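Local coordinates for protein alanine racemase (Enterococcus faecalis, PDB 3E6E) that belongs to the alanine racemase family, dimeric two-domain proteins that pair an N-terminal TIM-barrel domain with a C-terminal domain built largely of beta strands, at residues N21-K24 with E25-L29; V65-L68 with D69-I72; V152-V155 with Q156-E160; V204-S207 with A208-L211. The protein carries 1 engineered substitution. All blocks are in the same frame, centred on the assembly; numbering follows the deposited sequence.

Contact 1: residues N21-K24 with E25-L29; sequences NVQK and ECQRL
Val22 with Cys26 and Gln23 with Gln27 are i to i+4 neighbours on the last turns of helix 15-28, within the TIM-barrel domain; the two pairs share the backbone bond but differ in how their side chains meet. On the Val22 flank the packing is compact. Cys26 N donates to Val22 O at 3.0 Å, and the sulfur, lying beside its own backbone N (chi1 -71°), is turned back along the helix so that SG of Cys26 rests 3.9 Å from CG1 of Val22. Glu25 is also buried: its chain bends after CG and leads away from residues 21-24, packing against Ile221 and Tyr223 of strand 220-223 and against Tyr241. Its backbone is gripped less firmly, since Glu25 N reaches Asn21 O only weakly, at 3.4 Å.

The flank with Gln23, Gln27 and Arg28 is looser, and Gln27 and Arg28 are exposed to solvent. Lys24 sends its ammonium group back up the helix to a salt bridge with Glu20. Its carbonyl lies in the last turn of the helix: Lys24 O takes weak bonds from Gln27 N at 3.2 Å and from Arg28 N at 3.1 Å, while Gln27 N gives a firmer one to Gln23 O at 3.0 Å. Leu29 then leaves the helical backbone conformation. Between the two glutamine side chains the amide planes are turned 50° apart, so neither group lies flat on the other; Gln27 NE2 approaches Gln23 OE1 at 3.3 Å with an N-H...O angle of 120°, a weak bond.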
# COMPACT_ATOMS: atom_id res chain seq x y z
N ASN A 21 -4.75 -24.93 -5.50
CA ASN A 21 -4.53 -24.30 -6.80
C ASN A 21 -3.21 -24.86 -7.35
O ASN A 21 -3.06 -25.13 -8.55
CB ASN A 21 -4.45 -22.78 -6.66
CG ASN A 21 -5.76 -22.15 -6.21
OD1 ASN A 21 -5.80 -20.99 -5.80
ND2 ASN A 21 -6.85 -22.91 -6.30
N VAL A 22 -2.24 -25.06 -6.45
CA VAL A 22 -0.95 -25.57 -6.87
C VAL A 22 -0.99 -27.05 -7.28
O VAL A 22 -0.35 -27.43 -8.25
CB VAL A 22 0.09 -25.38 -5.77
CG1 VAL A 22 1.40 -26.06 -6.16
CG2 VAL A 22 0.30 -23.89 -5.54
N GLN A 23 -1.74 -27.87 -6.55
CA GLN A 23 -1.85 -29.27 -6.89
C GLN A 23 -2.57 -29.46 -8.22
O GLN A 23 -2.13 -30.25 -9.05
CB GLN A 23 -2.62 -30.04 -5.83
CG GLN A 23 -1.75 -30.70 -4.78
CD GLN A 23 -2.41 -31.93 -4.17
OE1 GLN A 23 -2.54 -32.97 -4.83
NE2 GLN A 23 -2.85 -31.81 -2.92
N LYS A 24 -3.67 -28.74 -8.42
CA LYS A 24 -4.41 -28.86 -9.68
C LYS A 24 -3.43 -28.75 -10.84
O LYS A 24 -3.34 -29.65 -11.67
CB LYS A 24 -5.47 -27.77 -9.83
CG LYS A 24 -6.65 -27.82 -8.88
CD LYS A 24 -7.49 -29.07 -9.04
CE LYS A 24 -8.93 -28.81 -8.58
NZ LYS A 24 -9.03 -28.07 -7.28
N GLU A 25 -2.71 -27.63 -10.88
CA GLU A 25 -1.75 -27.38 -11.95
C GLU A 25 -0.66 -28.46 -12.04
O GLU A 25 -0.33 -28.92 -13.13
CB GLU A 25 -1.13 -25.99 -11.77
CG GLU A 25 -0.01 -25.65 -12.73
CD GLU A 25 -0.43 -25.66 -14.20
OE1 GLU A 25 0.47 -25.66 -15.07
OE2 GLU A 25 -1.65 -25.66 -14.49
N CYS A 26 -0.11 -28.87 -10.90
CA CYS A 26 0.94 -29.89 -10.89
C CYS A 26 0.51 -31.20 -11.56
O CYS A 26 1.33 -31.90 -12.15
CB CYS A 26 1.39 -30.18 -9.46
SG CYS A 26 2.32 -28.87 -8.67
N GLN A 27 -0.77 -31.52 -11.45
CA GLN A 27 -1.31 -32.75 -12.02
C GLN A 27 -1.63 -32.56 -13.49
O GLN A 27 -1.66 -33.51 -14.27
CB GLN A 27 -2.59 -33.16 -11.28
CG GLN A 27 -2.34 -33.81 -9.94
CD GLN A 27 -3.61 -34.02 -9.15
OE1 GLN A 27 -4.62 -34.50 -9.69
NE2 GLN A 27 -3.58 -33.68 -7.86
N ARG A 28 -1.89 -31.31 -13.84
CA ARG A 28 -2.24 -30.92 -15.18
C ARG A 28 -0.94 -30.77 -15.96
O ARG A 28 -0.92 -30.76 -17.19
CB ARG A 28 -2.98 -29.58 -15.11
CG ARG A 28 -3.77 -29.20 -16.33
CD ARG A 28 -4.69 -28.02 -16.03
NE ARG A 28 -5.44 -27.59 -17.21
CZ ARG A 28 -6.26 -28.38 -17.90
NH1 ARG A 28 -6.45 -29.63 -17.53
NH2 ARG A 28 -6.89 -27.91 -18.97
N LEU A 29 0.15 -30.68 -15.20
CA LEU A 29 1.49 -30.49 -15.76
C LEU A 29 2.12 -31.75 -16.34
O LEU A 29 1.86 -32.86 -15.86
CB LEU A 29 2.38 -29.88 -14.68
CG LEU A 29 3.26 -28.69 -15.07
CD1 LEU A 29 2.43 -27.68 -15.86
CD2 LEU A 29 3.85 -28.06 -13.81

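Contact 2: residues V65-L68 with D69-I72; sequences VALL and DEAI
Glu70 carries CG beside its own backbone N (chi1 -60°) and runs extended from there, which brings its carboxylate back past Leu67 to the amides of Ala66 and Leu67. This is the turn from strand 62-65 into helix 68-76 of the TIM barrel, and it resembles one half of a capping box: the N3 residue Glu70 accepts a weak bond from the N-H of the N-cap residue Leu67, OE2 to N 3.3 Å. The stronger bond is to Ala66, whose N lies 2.8 Å from Glu70 OE2, with an N-H...O angle of 158° and the donor 38° out of the carboxylate plane. One oxygen thus gathers two successive amides. The other, OE1, lies 3.4 Å from Leu67 CG and forms a salt bridge with Arg365 of the second subunit, so the carboxylate links the helix start to the dimer interface. Asp69 likewise leaves the local contact, its OD2 accepting a bond from the backbone N of His6 of the second subunit. On the buried flank Leu68 CD1 packs 4.1 Å from Ile72 CG1, near strand 83-85. Val65, at the end of the strand, packs on the helix, its CG2 4.1 Å from Ala71 CB.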
# COMPACT_ATOMS: atom_id res chain seq x y z
N VAL A 65 11.23 -14.90 -6.10
CA VAL A 65 10.96 -13.65 -5.40
C VAL A 65 11.60 -12.56 -6.23
O VAL A 65 12.30 -12.84 -7.20
CB VAL A 65 11.58 -13.64 -3.99
CG1 VAL A 65 10.99 -14.75 -3.15
CG2 VAL A 65 13.10 -13.77 -4.09
N ALA A 66 11.38 -11.31 -5.85
CA ALA A 66 11.95 -10.19 -6.58
C ALA A 66 13.19 -9.62 -5.92
O ALA A 66 14.09 -9.14 -6.60
CB ALA A 66 10.93 -9.09 -6.73
N LEU A 67 13.24 -9.70 -4.59
CA LEU A 67 14.36 -9.12 -3.85
C LEU A 67 15.20 -10.06 -3.00
O LEU A 67 14.70 -11.01 -2.39
CB LEU A 67 13.84 -7.99 -2.97
CG LEU A 67 12.75 -7.13 -3.58
CD1 LEU A 67 12.43 -6.01 -2.61
CD2 LEU A 67 13.19 -6.56 -4.90
N LEU A 68 16.50 -9.77 -2.94
CA LEU A 68 17.41 -10.56 -2.15
C LEU A 68 16.84 -10.64 -0.74
O LEU A 68 16.88 -11.69 -0.09
CB LEU A 68 18.78 -9.90 -2.12
CG LEU A 68 19.78 -10.56 -1.17
CD1 LEU A 68 19.73 -12.09 -1.32
CD2 LEU A 68 21.17 -10.03 -1.46
N ASP A 69 16.28 -9.53 -0.28
CA ASP A 69 15.67 -9.45 1.04
C ASP A 69 14.59 -10.50 1.18
O ASP A 69 14.55 -11.25 2.15
CB ASP A 69 15.04 -8.08 1.26
CG ASP A 69 16.02 -6.96 1.08
OD1 ASP A 69 16.73 -6.62 2.05
OD2 ASP A 69 16.08 -6.42 -0.04
N GLU A 70 13.69 -10.55 0.19
CA GLU A 70 12.59 -11.51 0.21
C GLU A 70 13.16 -12.92 0.29
O GLU A 70 12.60 -13.79 0.96
CB GLU A 70 11.74 -11.36 -1.06
CG GLU A 70 11.12 -9.98 -1.22
CD GLU A 70 10.39 -9.82 -2.53
OE1 GLU A 70 9.81 -8.74 -2.77
OE2 GLU A 70 10.39 -10.77 -3.33
N ALA A 71 14.29 -13.11 -0.39
CA ALA A 71 14.99 -14.40 -0.43
C ALA A 71 15.50 -14.80 0.95
O ALA A 71 15.26 -15.91 1.42
CB ALA A 71 16.15 -14.32 -1.43
N ILE A 72 16.23 -13.90 1.60
CA ILE A 72 16.76 -14.22 2.91
C ILE A 72 15.63 -14.59 3.87
O ILE A 72 15.78 -15.50 4.68
CB ILE A 72 17.62 -13.04 3.44
CG1 ILE A 72 18.87 -12.92 2.56
CG2 ILE A 72 18.01 -13.26 4.90
CD1 ILE A 72 19.81 -11.83 2.95

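Contact 3: residues V152-V155 with Q156-E160; sequences VRFV and QSHKE
Val152 and Gln156 lie side by side and point the same way along helix 145-158: CG1 of Val152 is 3.8 Å from OE1 of Gln156, whose extended chain runs alongside the valine methyl. Their backbones are joined by a nearly straight bond, Gln156 N to Val152 O at 2.9 Å (176°). Arg153 directs its side chain away from residues 156-160 and contributes its carbonyl instead, to which the hydroxyl of Ser157 donates; the modelled length is very short, so the exact geometry is doubtful. Phe154 pairs with His158. With CG anti to its backbone N (chi1 -177°), its ring extends along the helix, and the imidazole of His158 reaches over one face of it. The rings are neither stacked nor perpendicular, their planes meeting at 49° with centroids 4.2 Å apart. NE2 of His158 lies 3.0 Å from CZ of Phe154, a tight approach near the ring's rim. Val155 turns its methyls to the buried side. Beyond His158 the chain leaves the helix at Lys159, which has positive phi; its NZ donates to His158 O at 2.7 Å from above the carbonyl plane. The helix belongs to a beta-alpha-beta unit between strands 129-132 and 165-167: Val152 packs on Leu131 and Val155 on Val129, while Val155 and His158 also meet Leu112 and Leu116 of the adjacent helix 109-117.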
# COMPACT_ATOMS: atom_id res chain seq x y z
N VAL A 152 26.65 -17.78 -21.86
CA VAL A 152 26.68 -19.18 -21.49
C VAL A 152 28.11 -19.76 -21.50
O VAL A 152 28.60 -20.23 -20.47
CB VAL A 152 25.78 -19.99 -22.44
CG1 VAL A 152 25.90 -21.47 -22.13
CG2 VAL A 152 24.34 -19.54 -22.28
N ARG A 153 28.77 -19.70 -22.65
CA ARG A 153 30.12 -20.24 -22.78
C ARG A 153 31.04 -19.67 -21.72
O ARG A 153 32.03 -20.29 -21.32
CB ARG A 153 30.68 -19.94 -24.17
CG ARG A 153 31.75 -20.91 -24.63
CD ARG A 153 32.03 -20.74 -26.11
NE ARG A 153 32.61 -19.43 -26.40
CZ ARG A 153 33.81 -19.03 -25.96
NH1 ARG A 153 34.55 -19.82 -25.21
NH2 ARG A 153 34.25 -17.82 -26.29
N PHE A 154 30.71 -18.48 -21.24
CA PHE A 154 31.53 -17.85 -20.22
C PHE A 154 31.25 -18.49 -18.88
O PHE A 154 32.16 -18.92 -18.19
CB PHE A 154 31.23 -16.35 -20.17
CG PHE A 154 32.08 -15.60 -19.19
CD1 PHE A 154 31.77 -15.61 -17.83
CD2 PHE A 154 33.19 -14.88 -19.62
CE1 PHE A 154 32.57 -14.92 -16.91
CE2 PHE A 154 33.99 -14.19 -18.71
CZ PHE A 154 33.69 -14.20 -17.36
N VAL A 155 29.98 -18.57 -18.53
CA VAL A 155 29.58 -19.15 -17.26
C VAL A 155 30.04 -20.59 -17.11
O VAL A 155 30.54 -20.97 -16.05
CB VAL A 155 28.06 -19.07 -17.10
CG1 VAL A 155 27.62 -19.95 -15.94
CG2 VAL A 155 27.66 -17.63 -16.86
N GLN A 156 29.86 -21.39 -18.15
CA GLN A 156 30.28 -22.79 -18.12
C GLN A 156 31.78 -22.86 -17.94
O GLN A 156 32.34 -23.90 -17.56
CB GLN A 156 29.93 -23.50 -19.42
CG GLN A 156 28.47 -23.65 -19.71
CD GLN A 156 28.25 -24.41 -21.00
OE1 GLN A 156 28.72 -23.99 -22.06
NE2 GLN A 156 27.53 -25.53 -20.92
N SER A 157 32.44 -21.75 -18.22
CA SER A 157 33.88 -21.68 -18.12
C SER A 157 34.46 -21.60 -16.73
O SER A 157 35.24 -22.47 -16.35
CB SER A 157 34.42 -20.48 -18.93
OG SER A 157 34.23 -20.65 -20.32
N HIS A 158 34.08 -20.58 -15.97
CA HIS A 158 34.92 -20.07 -14.90
C HIS A 158 34.75 -20.89 -13.62
O HIS A 158 35.68 -21.04 -12.83
CB HIS A 158 34.61 -18.60 -14.62
CG HIS A 158 35.28 -17.64 -15.56
ND1 HIS A 158 36.62 -17.35 -15.49
CD2 HIS A 158 34.79 -16.92 -16.60
CE1 HIS A 158 36.93 -16.49 -16.44
NE2 HIS A 158 35.84 -16.21 -17.12
N LYS A 159 33.55 -21.42 -13.43
CA LYS A 159 33.36 -22.62 -12.62
C LYS A 159 33.33 -22.31 -11.13
O LYS A 159 33.20 -23.21 -10.30
CB LYS A 159 34.56 -23.56 -12.78
CG LYS A 159 35.19 -23.99 -11.46
CD LYS A 159 36.34 -23.07 -11.08
CE LYS A 159 37.56 -23.34 -11.95
NZ LYS A 159 37.26 -23.17 -13.40
N GLU A 160 33.45 -21.03 -10.80
CA GLU A 160 32.83 -20.39 -9.65
C GLU A 160 31.33 -20.22 -9.85
O GLU A 160 30.59 -20.00 -8.90
CB GLU A 160 33.48 -19.03 -9.37
CG GLU A 160 34.90 -19.12 -8.84
CD GLU A 160 35.93 -18.61 -9.83
OE1 GLU A 160 36.89 -17.93 -9.41
OE2 GLU A 160 35.78 -18.90 -11.04

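Contact 4: residues V204-S207 with A208-L211; sequences VSNS and ATAL. With DCS (D-[3-hydroxy-2-methyl-5-phosphonooxymethyl-pyridin-4-ylmethyl]-N,O-cycloserylamide), chain D.
Asn206 and Thr209 set their side chains at about a right angle to each other where the loop after strand 201-203 turns into helix 207-212, the short helix whose start faces the phosphate of the bound D-[3-hydroxy-2-methyl-5-phosphonooxymethyl-pyridin-4-ylmethyl]-N,O-cycloserylamide in this TIM-barrel domain. Asn206 has CG between its backbone N and carbonyl carbon (chi1 66°), which lays the side chain across the first turn, alongside Ala208 and Thr209. The threonine hydroxyl is turned back to the preceding loop and accepts from the backbone of Asn206, N to OG1 2.9 Å; OG1 stands too near a neighbour in the model, so its exact place is less sure.

Ser207 starts its side chain away from residues 208-211, and both its N and its OG meet the ligand phosphate. The N donates to O1P of the ligand at 3.0 Å (140°), and Ser207 OG lies 2.8 Å from the same O1P in a weak bond, although the position of that oxygen is somewhat uncertain. OG is also bonded to Ala226 N, so the loop after strand 220-223 helps fix the hydroxyl. A phosphate held at a helix start is probably favoured by the partial positive charge of the amides there.

Behind the phosphate, the first turn is closed by backbone bonds to the carbonyls of Asn206 and Ser207. Ala210 N meets Asn206 O at 2.7 Å and nearly straight (169°), and Leu211 N meets Ser207 O at 3.2 Å. The leucine side chain passes close to that same oxygen, with Leu211 CG 3.3 Å from Ser207 O.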
# COMPACT_ATOMS: atom_id res chain seq x y z
N VAL A 204 9.94 -20.63 -19.17
CA VAL A 204 9.37 -19.46 -19.84
C VAL A 204 7.95 -19.20 -19.37
O VAL A 204 7.46 -18.08 -19.46
CB VAL A 204 9.32 -19.69 -21.37
CG1 VAL A 204 10.65 -20.20 -21.87
CG2 VAL A 204 8.22 -20.69 -21.71
N SER A 205 7.31 -20.26 -18.86
CA SER A 205 5.92 -20.24 -18.41
C SER A 205 5.52 -19.54 -17.12
O SER A 205 6.18 -19.67 -16.10
CB SER A 205 5.40 -21.66 -18.33
OG SER A 205 5.50 -22.31 -19.57
N ASN A 206 4.41 -18.81 -17.19
CA ASN A 206 3.85 -18.12 -16.03
C ASN A 206 2.41 -18.58 -15.90
O ASN A 206 1.94 -19.41 -16.69
CB ASN A 206 3.91 -16.58 -16.18
CG ASN A 206 3.02 -16.04 -17.30
OD1 ASN A 206 3.00 -14.83 -17.56
ND2 ASN A 206 2.29 -16.92 -17.97
N SER A 207 1.77 -18.08 -14.87
CA SER A 207 0.38 -18.29 -14.69
C SER A 207 -0.37 -18.37 -15.98
O SER A 207 -0.91 -19.37 -16.31
CB SER A 207 -0.15 -17.23 -13.77
OG SER A 207 -0.02 -17.61 -12.48
N ALA A 208 -0.40 -17.28 -16.67
CA ALA A 208 -1.06 -17.19 -17.95
C ALA A 208 -0.60 -18.26 -18.95
O ALA A 208 -1.41 -19.08 -19.38
CB ALA A 208 -0.85 -15.80 -18.55
N THR A 209 0.69 -18.27 -19.30
CA THR A 209 1.20 -19.23 -20.29
C THR A 209 0.89 -20.67 -19.92
O THR A 209 0.49 -21.45 -20.78
CB THR A 209 2.75 -19.10 -20.52
OG1 THR A 209 3.45 -20.00 -19.66
CG2 THR A 209 3.25 -17.69 -20.26
N ALA A 210 1.04 -21.01 -18.64
CA ALA A 210 0.77 -22.37 -18.17
C ALA A 210 -0.68 -22.78 -18.39
O ALA A 210 -0.96 -23.90 -18.81
CB ALA A 210 1.11 -22.49 -16.69
N LEU A 211 -1.60 -21.87 -18.10
CA LEU A 211 -3.00 -22.17 -18.28
C LEU A 211 -3.38 -22.31 -19.75
O LEU A 211 -3.85 -23.37 -20.17
CB LEU A 211 -3.84 -21.08 -17.62
CG LEU A 211 -3.72 -21.01 -16.09
CD1 LEU A 211 -4.39 -19.76 -15.58
CD2 LEU A 211 -4.35 -22.25 -15.45
N1 DCS D . 8.21 -14.84 -13.78
C2 DCS D . 8.74 -13.51 -13.78
C2A DCS D . 10.10 -13.21 -14.38
C3 DCS D . 7.95 -12.50 -13.21
O3 DCS D . 8.38 -11.22 -13.17
C4 DCS D . 6.65 -12.86 -12.66
C4A DCS D . 5.78 -11.77 -12.05
C5 DCS D . 6.21 -14.25 -12.71
C6 DCS D . 7.00 -15.20 -13.26
C5A DCS D . 4.88 -14.71 -12.17
O4P DCS D . 3.84 -14.15 -12.97
P DCS D . 2.28 -14.37 -12.75
O1P DCS D . 2.04 -15.80 -12.91
O2P DCS D . 1.92 -13.90 -11.42
O3P DCS D . 1.58 -13.62 -13.78
N DCS D . 5.50 -10.69 -13.08
CA DCS D . 4.71 -9.58 -12.75
C DCS D . 5.20 -8.26 -12.49
O DCS D . 6.51 -7.88 -12.49
ND DCS D . 4.18 -7.47 -12.26
OG DCS D . 3.02 -8.22 -12.35
CB DCS D . 3.35 -9.49 -12.65

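Overall arrangement
The four contacts follow one another along the chain within the N-terminal TIM-barrel domain, but only contacts 1 and 4 touch. Their centres are 12 Å apart, and Glu25 OE1 packs 3.6 Å from Ala210 CB, joining helix 15-28 to helix 207-212. Contact 4 holds two pocket residues that meet the ligand directly. Contacts 1 and 2 stand further back: the side chain of Glu25 is about 10 Å from the ligand and that of Ala66 about 7 Å. Contact 2 also faces the second subunit, which supplies Tyr267 to the ligand. Contact 3 lies on the barrel's outer side, its centre about 29 Å from that of contact 4 and about 35 Å from that of contact 1.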